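Local coordinates for argonaute protein (Marinitoga piezophila, PDB 5I4A), which uses short 5'-hydroxyl RNA guides to bind complementary nucleic acid and cleave single-stranded target DNA, possibly in defence against mobile genetic elements, at residues 119-124 and 226-231. Sequence-based numbering, arbitrary orientation.
Sequences FSLDSN and HEIYKN
The ring of Phe119 meets Ile228 with its edge: CD1 of the isoleucine stands 3.6 Å from both CE1 and CZ, near the ring plane, and CG1 follows in the plane, 3.9 Å from CZ. Lys232, just beyond the helical segment, makes a cation-pi contact with the same ring. With chi1 at 59°, CG of Phe119 lies between the backbone N and the carbonyl carbon, and the ring reaches out to meet an isoleucine arriving from the opposite direction. The second apolar partner is Leu121, whose CD2 methyl touches Ile228 CD1 at 3.5 Å, slightly tighter than ordinary van der Waals contact. One methyl, at the end of an Ile228 chain extended from CA to CD1 (chi2 161°), thus touches both the aromatic edge and the leucine branch, which meet it from adjacent directions. No hydrogen bond joins the two segments; the contact exemplifies how a small buried apolar patch, here 115 Å² in all, can link parts of a chain a hundred residues apart. Polar links lie one turn earlier in the helix, where the Glu224 carboxylate accepts the backbone N-H groups of Asp122 and Ser123. The contact joins linker L1, at the end of strand 111-120, to helix 222-231 of linker L2; Phe152 of strand 143-156 touches both Phe119 and Ile228, while Leu121 also packs on Val127 of strand 127-140 and on Phe221 ahead of the helix.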
loop_
_atom_site.group_PDB
_atom_site.type_symbol
_atom_site.label_atom_id
_atom_site.label_comp_id
_atom_site.label_asym_id
_atom_site.label_seq_id
_atom_site.Cartn_x
_atom_site.Cartn_y
_atom_site.Cartn_z
ATOM N N PHE A 119 10.689 3.578 -27.193
ATOM C CA PHE A 119 12.066 3.875 -27.557
ATOM C C PHE A 119 13.005 2.988 -26.756
ATOM O O PHE A 119 12.785 2.747 -25.566
ATOM C CB PHE A 119 12.412 5.362 -27.347
ATOM C CG PHE A 119 12.230 5.849 -25.933
ATOM C CD1 PHE A 119 13.265 5.758 -25.013
ATOM C CD2 PHE A 119 11.038 6.430 -25.536
ATOM C CE1 PHE A 119 13.104 6.216 -23.719
ATOM C CE2 PHE A 119 10.872 6.892 -24.243
ATOM C CZ PHE A 119 11.905 6.784 -23.334
ATOM N N SER A 120 14.040 2.486 -27.425
ATOM C CA SER A 120 15.061 1.704 -26.748
ATOM C C SER A 120 15.906 2.610 -25.862
ATOM O O SER A 120 16.200 3.756 -26.215
ATOM C CB SER A 120 15.944 0.987 -27.769
ATOM O OG SER A 120 16.913 0.170 -27.132
ATOM N N LEU A 121 16.290 2.093 -24.700
ATOM C CA LEU A 121 17.087 2.869 -23.763
ATOM C C LEU A 121 18.506 3.039 -24.289
ATOM O O LEU A 121 19.137 2.071 -24.723
ATOM C CB LEU A 121 17.112 2.185 -22.397
ATOM C CG LEU A 121 15.833 2.262 -21.558
ATOM C CD1 LEU A 121 15.978 1.447 -20.294
ATOM C CD2 LEU A 121 15.518 3.696 -21.214
ATOM N N ASP A 122 19.005 4.278 -24.254
ATOM C CA ASP A 122 20.405 4.519 -24.588
ATOM C C ASP A 122 21.324 3.686 -23.704
ATOM O O ASP A 122 22.346 3.166 -24.168
ATOM C CB ASP A 122 20.734 6.005 -24.438
ATOM C CG ASP A 122 19.790 6.899 -25.219
ATOM O OD1 ASP A 122 19.454 6.561 -26.375
ATOM O OD2 ASP A 122 19.386 7.948 -24.674
ATOM N N SER A 123 20.963 3.537 -22.427
ATOM C CA SER A 123 21.843 2.866 -21.478
ATOM C C SER A 123 21.906 1.364 -21.734
ATOM O O SER A 123 22.966 0.748 -21.575
ATOM C CB SER A 123 21.378 3.150 -20.048
ATOM O OG SER A 123 22.059 2.330 -19.115
ATOM N N ASN A 124 20.788 0.753 -22.125
ATOM C CA ASN A 124 20.742 -0.686 -22.362
ATOM C C ASN A 124 19.950 -0.934 -23.637
ATOM O O ASN A 124 18.741 -0.679 -23.685
ATOM C CB ASN A 124 20.131 -1.426 -21.179
ATOM C CG ASN A 124 20.498 -2.892 -21.164
ATOM O OD1 ASN A 124 20.301 -3.603 -22.149
ATOM N ND2 ASN A 124 21.049 -3.351 -20.050
ATOM N N HIS A 226 15.321 6.993 -14.242
ATOM C CA HIS A 226 14.976 8.155 -13.428
ATOM C C HIS A 226 14.796 9.403 -14.285
ATOM O O HIS A 226 13.853 10.174 -14.074
ATOM C CB HIS A 226 16.045 8.383 -12.359
ATOM C CG HIS A 226 16.039 7.358 -11.268
ATOM N ND1 HIS A 226 14.882 6.766 -10.809
ATOM C CD2 HIS A 226 17.050 6.818 -10.546
ATOM C CE1 HIS A 226 15.178 5.906 -9.851
ATOM N NE2 HIS A 226 16.488 5.919 -9.672
ATOM N N GLU A 227 15.693 9.621 -15.252
ATOM C CA GLU A 227 15.579 10.785 -16.128
ATOM C C GLU A 227 14.239 10.796 -16.853
ATOM O O GLU A 227 13.541 11.817 -16.883
ATOM C CB GLU A 227 16.728 10.799 -17.135
ATOM C CG GLU A 227 18.029 11.354 -16.587
ATOM C CD GLU A 227 19.239 10.880 -17.366
ATOM O OE1 GLU A 227 19.061 10.136 -18.356
ATOM O OE2 GLU A 227 20.371 11.244 -16.983
ATOM N N ILE A 228 13.864 9.658 -17.442
ATOM C CA ILE A 228 12.603 9.560 -18.172
ATOM C C ILE A 228 11.430 9.925 -17.274
ATOM O O ILE A 228 10.512 10.645 -17.682
ATOM C CB ILE A 228 12.447 8.147 -18.763
ATOM C CG1 ILE A 228 13.454 7.942 -19.892
ATOM C CG2 ILE A 228 11.029 7.913 -19.250
ATOM C CD1 ILE A 228 13.687 6.503 -20.224
ATOM N N TYR A 229 11.447 9.449 -16.029
ATOM C CA TYR A 229 10.342 9.733 -15.123
ATOM C C TYR A 229 10.288 11.199 -14.705
ATOM O O TYR A 229 9.211 11.680 -14.332
ATOM C CB TYR A 229 10.438 8.847 -13.880
ATOM C CG TYR A 229 9.528 7.640 -13.911
ATOM C CD1 TYR A 229 8.150 7.785 -13.810
ATOM C CD2 TYR A 229 10.045 6.355 -14.031
ATOM C CE1 TYR A 229 7.310 6.686 -13.834
ATOM C CE2 TYR A 229 9.211 5.247 -14.054
ATOM C CZ TYR A 229 7.844 5.421 -13.955
ATOM O OH TYR A 229 7.007 4.328 -13.979
ATOM N N LYS A 230 11.409 11.923 -14.777
ATOM C CA LYS A 230 11.470 13.258 -14.186
ATOM C C LYS A 230 10.826 14.316 -15.084
ATOM O O LYS A 230 9.908 15.029 -14.657
ATOM C CB LYS A 230 12.923 13.627 -13.865
ATOM C CG LYS A 230 13.046 14.920 -13.072
ATOM C CD LYS A 230 14.476 15.428 -13.045
ATOM C CE LYS A 230 14.622 16.633 -12.125
ATOM N NZ LYS A 230 13.686 17.742 -12.470
ATOM N N ASN A 231 11.291 14.438 -16.330
ATOM C CA ASN A 231 10.783 15.476 -17.219
ATOM C C ASN A 231 10.330 14.877 -18.547
ATOM O O ASN A 231 10.434 15.525 -19.595
ATOM C CB ASN A 231 11.830 16.566 -17.451
ATOM C CG ASN A 231 12.390 17.113 -16.146
ATOM O OD1 ASN A 231 13.520 16.797 -15.752
ATOM N ND2 ASN A 231 11.602 17.933 -15.466
#